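Local coordinates for protein minor fimbrium subunit Mfa5 (PDB 6TO1) that serves as an accessory subunit of the minor fimbriae, pili that mediate biofilm formation and adhesion to host cells and other oral bacteria, at residues A[259-264]-A[298-303]; A[316-321]-A[327-332]. One frame throughout, in Å; residues are numbered along the deposited sequence.

Overall arrangement
Both interactions fall in the long stretch between strands 227-234 and 357-362, neighbours in the six-stranded sheet of the von Willebrand factor type A fold. Along the chain they come in series: 259-264 and 298-303 meet first, then 316-321 and 327-332. Their centres are 19 Å apart and their nearest atoms about 9 Å. What joins them is a small mixed sheet: strand 296-298 runs into interaction 1, strand 326-327 into interaction 2, and strand 336-338 lies between the two. Interaction 1 ties the start of helix 262-272 to the loop after strand 296-298, whereas interaction 2 packs the later part of that loop on 327-332, next to Asp319, a calcium ligand. Together they organise an elaboration of the fold with its own calcium site.

Interaction 1: A[259-264]-A[298-303]; sequences ANDPID and GRRNLP
The backbones stay well apart, the closest CA atoms being those of Ile263 and Gly298 at 8.5 Å, so side chains make the contact. Arg300 spans the gap with a chain extended from CG to NE and meets the carboxylate of Asp261 end-on. Its NH2 donates to Asp261 OD1 at 2.8 Å and its NH1 to Asp261 OD2 at 3.0 Å. The carboxylate and guanidinium planes lie 21° apart, and both oxygens are met on their syn sides, the geometry of a bidentate, end-on salt bridge, nearly coplanar. Asp261 is also the N-cap of helix 262-272: CG stands anti to its own backbone N (chi1 -165°), and OD2 uses its anti lone pair to accept from Ile263 N at 2.9 Å. Obliquely to the guanidinium, Ile263 CD1 approaches Arg300 NH1 to 3.5 Å. Beyond the two segments, NH1 also donates to Asn342 OD1, and Leu377 and Ile345 touch the Arg300 side chain. With two donors on OD2 and one on OD1, the buried carboxylate is fixed in rotation and probably kept ionised; one aspartate thus caps the helix and anchors the loop that follows strand 296-298.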
loop_
_atom_site.group_PDB
_atom_site.type_symbol
_atom_site.label_atom_id
_atom_site.label_comp_id
_atom_site.label_asym_id
_atom_site.label_seq_id
_atom_site.Cartn_x
_atom_site.Cartn_y
_atom_site.Cartn_z
ATOM N N ALA A 259 21.067 -43.701 -1.708
ATOM C CA ALA A 259 21.176 -44.082 -3.120
ATOM C C ALA A 259 20.683 -42.990 -4.067
ATOM O O ALA A 259 21.033 -42.997 -5.262
ATOM C CB ALA A 259 20.390 -45.361 -3.383
ATOM N N ASN A 260 19.908 -42.054 -3.563
ATOM C CA ASN A 260 19.365 -40.981 -4.373
ATOM C C ASN A 260 20.205 -39.712 -4.343
ATOM O O ASN A 260 19.844 -38.736 -5.022
ATOM C CB ASN A 260 17.951 -40.653 -3.903
ATOM C CG ASN A 260 17.001 -41.839 -4.037
ATOM O OD1 ASN A 260 16.690 -42.277 -5.146
ATOM N ND2 ASN A 260 16.565 -42.372 -2.911
ATOM N N ASP A 261 21.266 -39.668 -3.540
ATOM C CA ASP A 261 22.148 -38.509 -3.547
ATOM C C ASP A 261 22.938 -38.463 -4.856
ATOM O O ASP A 261 23.386 -39.499 -5.349
ATOM C CB ASP A 261 23.129 -38.571 -2.369
ATOM C CG ASP A 261 23.798 -37.260 -2.112
ATOM O OD1 ASP A 261 23.398 -36.570 -1.140
ATOM O OD2 ASP A 261 24.725 -36.909 -2.913
ATOM N N PRO A 262 23.108 -37.283 -5.445
ATOM C CA PRO A 262 23.949 -37.186 -6.656
ATOM C C PRO A 262 25.312 -37.873 -6.519
ATOM O O PRO A 262 25.810 -38.461 -7.484
ATOM C CB PRO A 262 24.076 -35.665 -6.846
ATOM C CG PRO A 262 22.754 -35.113 -6.346
ATOM C CD PRO A 262 22.449 -36.000 -5.105
ATOM N N ILE A 263 25.920 -37.820 -5.336
ATOM C CA ILE A 263 27.201 -38.501 -5.121
ATOM C C ILE A 263 27.055 -39.993 -5.410
ATOM O O ILE A 263 27.786 -40.572 -6.220
ATOM C CB ILE A 263 27.694 -38.258 -3.678
ATOM C CG1 ILE A 263 28.062 -36.779 -3.473
ATOM C CG2 ILE A 263 28.865 -39.191 -3.349
ATOM C CD1 ILE A 263 28.009 -36.288 -2.027
ATOM N N ASP A 264 26.111 -40.640 -4.713
ATOM C CA ASP A 264 25.911 -42.070 -4.856
ATOM C C ASP A 264 25.453 -42.405 -6.261
ATOM O O ASP A 264 25.858 -43.419 -6.825
ATOM C CB ASP A 264 24.897 -42.558 -3.814
ATOM C CG ASP A 264 25.361 -42.316 -2.372
ATOM O OD1 ASP A 264 25.688 -41.162 -2.043
ATOM O OD2 ASP A 264 25.413 -43.300 -1.568
ATOM N N GLY A 298 34.029 -35.028 -6.228
ATOM C CA GLY A 298 34.159 -33.672 -5.731
ATOM C C GLY A 298 33.031 -33.311 -4.774
ATOM O O GLY A 298 31.868 -33.674 -4.981
ATOM N N ARG A 299 33.389 -32.592 -3.715
ATOM C CA ARG A 299 32.399 -32.119 -2.757
ATOM C C ARG A 299 31.507 -31.038 -3.364
ATOM O O ARG A 299 31.818 -30.444 -4.401
ATOM C CB ARG A 299 33.098 -31.566 -1.513
ATOM C CG ARG A 299 33.721 -32.656 -0.657
ATOM C CD ARG A 299 34.457 -32.083 0.538
ATOM N NE ARG A 299 34.647 -33.093 1.570
ATOM C CZ ARG A 299 33.721 -33.445 2.464
ATOM N NH1 ARG A 299 32.521 -32.870 2.461
ATOM N NH2 ARG A 299 34.003 -34.383 3.356
ATOM N N ARG A 300 30.385 -30.770 -2.687
ATOM C CA ARG A 300 29.530 -29.654 -3.072
ATOM C C ARG A 300 29.499 -28.569 -2.001
ATOM O O ARG A 300 28.692 -27.644 -2.101
ATOM C CB ARG A 300 28.102 -30.120 -3.405
ATOM C CG ARG A 300 27.421 -30.933 -2.344
ATOM C CD ARG A 300 25.968 -31.198 -2.766
ATOM N NE ARG A 300 25.255 -32.029 -1.810
ATOM C CZ ARG A 300 25.050 -33.339 -1.947
ATOM N NH1 ARG A 300 25.503 -33.988 -3.010
ATOM N NH2 ARG A 300 24.408 -33.999 -0.988
ATOM N N ASN A 301 30.374 -28.640 -0.990
ATOM C CA ASN A 301 30.379 -27.643 0.073
ATOM C C ASN A 301 31.754 -27.045 0.288
ATOM O O ASN A 301 32.128 -26.700 1.411
ATOM C CB ASN A 301 29.868 -28.244 1.376
ATOM C CG ASN A 301 30.776 -29.360 1.931
ATOM O OD1 ASN A 301 31.494 -30.047 1.205
ATOM N ND2 ASN A 301 30.704 -29.559 3.234
ATOM N N LEU A 302 32.525 -26.860 -0.782
ATOM C CA LEU A 302 33.783 -26.156 -0.646
ATOM C C LEU A 302 33.534 -24.672 -0.418
ATOM O O LEU A 302 32.549 -24.111 -0.917
ATOM C CB LEU A 302 34.643 -26.315 -1.884
ATOM C CG LEU A 302 35.008 -27.714 -2.361
ATOM C CD1 LEU A 302 35.854 -27.587 -3.619
ATOM C CD2 LEU A 302 35.771 -28.409 -1.271
ATOM N N PRO A 303 34.438 -23.995 0.278
ATOM C CA PRO A 303 34.361 -22.533 0.324
ATOM C C PRO A 303 34.599 -21.903 -1.041
ATOM O O PRO A 303 35.283 -22.451 -1.905
ATOM C CB PRO A 303 35.464 -22.140 1.323
ATOM C CG PRO A 303 36.399 -23.292 1.349
ATOM C CD PRO A 303 35.602 -24.534 1.014
#

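Interaction 2: A[316-321]-A[327-332]; sequences ITFDGV and YEPRFP. With CA (calcium ion), chain F.
Tyr327 O and Thr317 O are bridged by a water that donates to both, at 2.7 Å to Tyr327 O and 2.8 Å to Thr317 O, linking the two backbones. Beside this bridge, the ring of Phe318 takes the edge of Tyr327 on one face, with Tyr327 CD2 and Phe318 CE1 3.5 Å apart. The centroids are 5.0 Å apart and the planes meet at 76°, the geometry of a T-shaped stack. The two side chains lie side by side and point the same way, each with CG anti to its backbone N (chi1 172° for Phe318, 180° for Tyr327). Pro329 CD comes within 3.8 Å of Phe318 CD1, while the Tyr327 hydroxyl is hydrogen-bonded to Asn289. Glu328 OE2 is gripped twice by Arg330, by its backbone N through the anti lone pair and by NE, at 3.0 Å, from above the carboxylate plane. Arg330 NH2 reaches Glu328 OE1 at 2.9 Å, completing a side-on salt bridge within the type I turn from Glu328 to Phe331; Tyr338 OH is a further partner of OE1. Next to Phe318, Asp319 OD2 binds the calcium ion together with Asn280, Asn281, Thr284 and Leu286. Phe318, which packs on Tyr327, opens a type I' turn closed by paired backbone bonds with Val321, as in a two-residue beta-hairpin loop, and Asp319, the calcium ligand, is its second residue.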
loop_
_atom_site.group_PDB
_atom_site.type_symbol
_atom_site.label_atom_id
_atom_site.label_comp_id
_atom_site.label_asym_id
_atom_site.label_seq_id
_atom_site.Cartn_x
_atom_site.Cartn_y
_atom_site.Cartn_z
ATOM N N ILE A 316 38.446 -27.948 -15.951
ATOM C CA ILE A 316 39.248 -29.073 -15.475
ATOM C C ILE A 316 39.128 -30.192 -16.492
ATOM O O ILE A 316 38.012 -30.598 -16.829
ATOM C CB ILE A 316 38.776 -29.599 -14.110
ATOM C CG1 ILE A 316 38.817 -28.503 -13.070
ATOM C CG2 ILE A 316 39.627 -30.809 -13.696
ATOM C CD1 ILE A 316 38.470 -29.022 -11.659
ATOM N N THR A 317 40.268 -30.711 -16.960
ATOM C CA THR A 317 40.254 -31.775 -17.943
ATOM C C THR A 317 41.184 -32.888 -17.479
ATOM O O THR A 317 42.013 -32.720 -16.577
ATOM C CB THR A 317 40.657 -31.297 -19.349
ATOM O OG1 THR A 317 41.933 -30.660 -19.287
ATOM C CG2 THR A 317 39.622 -30.326 -19.861
ATOM N N PHE A 318 40.954 -34.048 -18.063
ATOM C CA PHE A 318 41.886 -35.163 -18.042
ATOM C C PHE A 318 41.963 -35.650 -19.477
ATOM O O PHE A 318 40.918 -35.825 -20.108
ATOM C CB PHE A 318 41.410 -36.306 -17.150
ATOM C CG PHE A 318 42.293 -37.540 -17.271
ATOM C CD1 PHE A 318 43.507 -37.577 -16.630
ATOM C CD2 PHE A 318 41.904 -38.607 -18.062
ATOM C CE1 PHE A 318 44.326 -38.681 -16.741
ATOM C CE2 PHE A 318 42.721 -39.728 -18.183
ATOM C CZ PHE A 318 43.916 -39.752 -17.514
ATOM N N ASP A 319 43.173 -35.866 -20.007
ATOM C CA ASP A 319 43.303 -36.414 -21.376
ATOM C C ASP A 319 42.670 -35.469 -22.399
ATOM O O ASP A 319 42.122 -35.898 -23.422
ATOM C CB ASP A 319 42.662 -37.806 -21.442
ATOM C CG ASP A 319 43.068 -38.633 -22.692
ATOM O OD1 ASP A 319 44.127 -38.389 -23.286
ATOM O OD2 ASP A 319 42.307 -39.560 -23.068
ATOM N N GLY A 320 42.674 -34.181 -22.066
ATOM C CA GLY A 320 42.116 -33.131 -22.887
ATOM C C GLY A 320 40.607 -33.010 -22.894
ATOM O O GLY A 320 40.080 -32.219 -23.681
ATOM N N VAL A 321 39.884 -33.770 -22.068
ATOM C CA VAL A 321 38.424 -33.747 -22.087
ATOM C C VAL A 321 37.909 -33.689 -20.649
ATOM O O VAL A 321 38.658 -33.868 -19.689
ATOM C CB VAL A 321 37.810 -34.966 -22.821
ATOM C CG1 VAL A 321 38.286 -35.031 -24.282
ATOM C CG2 VAL A 321 38.127 -36.266 -22.093
ATOM N N TYR A 327 38.555 -37.417 -13.967
ATOM C CA TYR A 327 39.608 -38.081 -13.217
ATOM C C TYR A 327 40.714 -37.111 -12.832
ATOM O O TYR A 327 41.129 -36.278 -13.638
ATOM C CB TYR A 327 40.151 -39.220 -14.093
ATOM C CG TYR A 327 41.257 -40.033 -13.508
ATOM C CD1 TYR A 327 41.165 -40.558 -12.235
ATOM C CD2 TYR A 327 42.407 -40.303 -14.264
ATOM C CE1 TYR A 327 42.211 -41.317 -11.704
ATOM C CE2 TYR A 327 43.435 -41.054 -13.751
ATOM C CZ TYR A 327 43.328 -41.561 -12.474
ATOM O OH TYR A 327 44.365 -42.312 -11.985
ATOM N N GLU A 328 41.164 -37.208 -11.577
ATOM C CA GLU A 328 42.266 -36.420 -11.022
ATOM C C GLU A 328 43.445 -37.379 -10.823
ATOM O O GLU A 328 43.515 -38.093 -9.809
ATOM C CB GLU A 328 41.857 -35.764 -9.699
ATOM C CG GLU A 328 42.973 -35.024 -8.968
ATOM C CD GLU A 328 43.798 -34.127 -9.875
ATOM O OE1 GLU A 328 43.457 -32.929 -10.035
ATOM O OE2 GLU A 328 44.793 -34.629 -10.443
ATOM N N PRO A 329 44.360 -37.477 -11.787
ATOM C CA PRO A 329 45.418 -38.505 -11.701
ATOM C C PRO A 329 46.470 -38.231 -10.643
ATOM O O PRO A 329 47.293 -39.118 -10.356
ATOM C CB PRO A 329 46.029 -38.491 -13.109
ATOM C CG PRO A 329 45.821 -37.074 -13.589
ATOM C CD PRO A 329 44.429 -36.714 -13.054
ATOM N N ARG A 330 46.474 -37.057 -10.028
ATOM C CA ARG A 330 47.471 -36.785 -9.006
ATOM C C ARG A 330 47.153 -37.453 -7.681
ATOM O O ARG A 330 47.991 -37.414 -6.778
ATOM C CB ARG A 330 47.623 -35.279 -8.784
ATOM C CG ARG A 330 48.214 -34.596 -9.990
ATOM C CD ARG A 330 48.246 -33.121 -9.816
ATOM N NE ARG A 330 46.914 -32.562 -10.036
ATOM C CZ ARG A 330 46.650 -31.266 -10.012
ATOM N NH1 ARG A 330 47.616 -30.396 -9.769
ATOM N NH2 ARG A 330 45.423 -30.851 -10.241
ATOM N N PHE A 331 45.982 -38.066 -7.542
ATOM C CA PHE A 331 45.613 -38.721 -6.307
ATOM C C PHE A 331 45.504 -40.217 -6.537
ATOM O O PHE A 331 45.185 -40.662 -7.642
ATOM C CB PHE A 331 44.291 -38.194 -5.734
ATOM C CG PHE A 331 44.363 -36.752 -5.331
ATOM C CD1 PHE A 331 45.473 -36.252 -4.658
ATOM C CD2 PHE A 331 43.327 -35.889 -5.619
ATOM C CE1 PHE A 331 45.548 -34.911 -4.301
ATOM C CE2 PHE A 331 43.401 -34.532 -5.262
ATOM C CZ PHE A 331 44.489 -34.052 -4.609
ATOM N N PRO A 332 45.753 -41.006 -5.538
ATOM C CA PRO A 332 45.850 -42.452 -5.770
ATOM C C PRO A 332 44.549 -43.209 -5.583
ATOM O O PRO A 332 43.482 -42.621 -5.381
ATOM C CB PRO A 332 46.880 -42.884 -4.721
ATOM C CG PRO A 332 46.525 -42.012 -3.538
ATOM C CD PRO A 332 46.100 -40.649 -4.148
HETATM CA CA CA F . 42.364 -41.848 -24.229
HETATM O O HOH W 1 42.015 -33.727 -13.974
#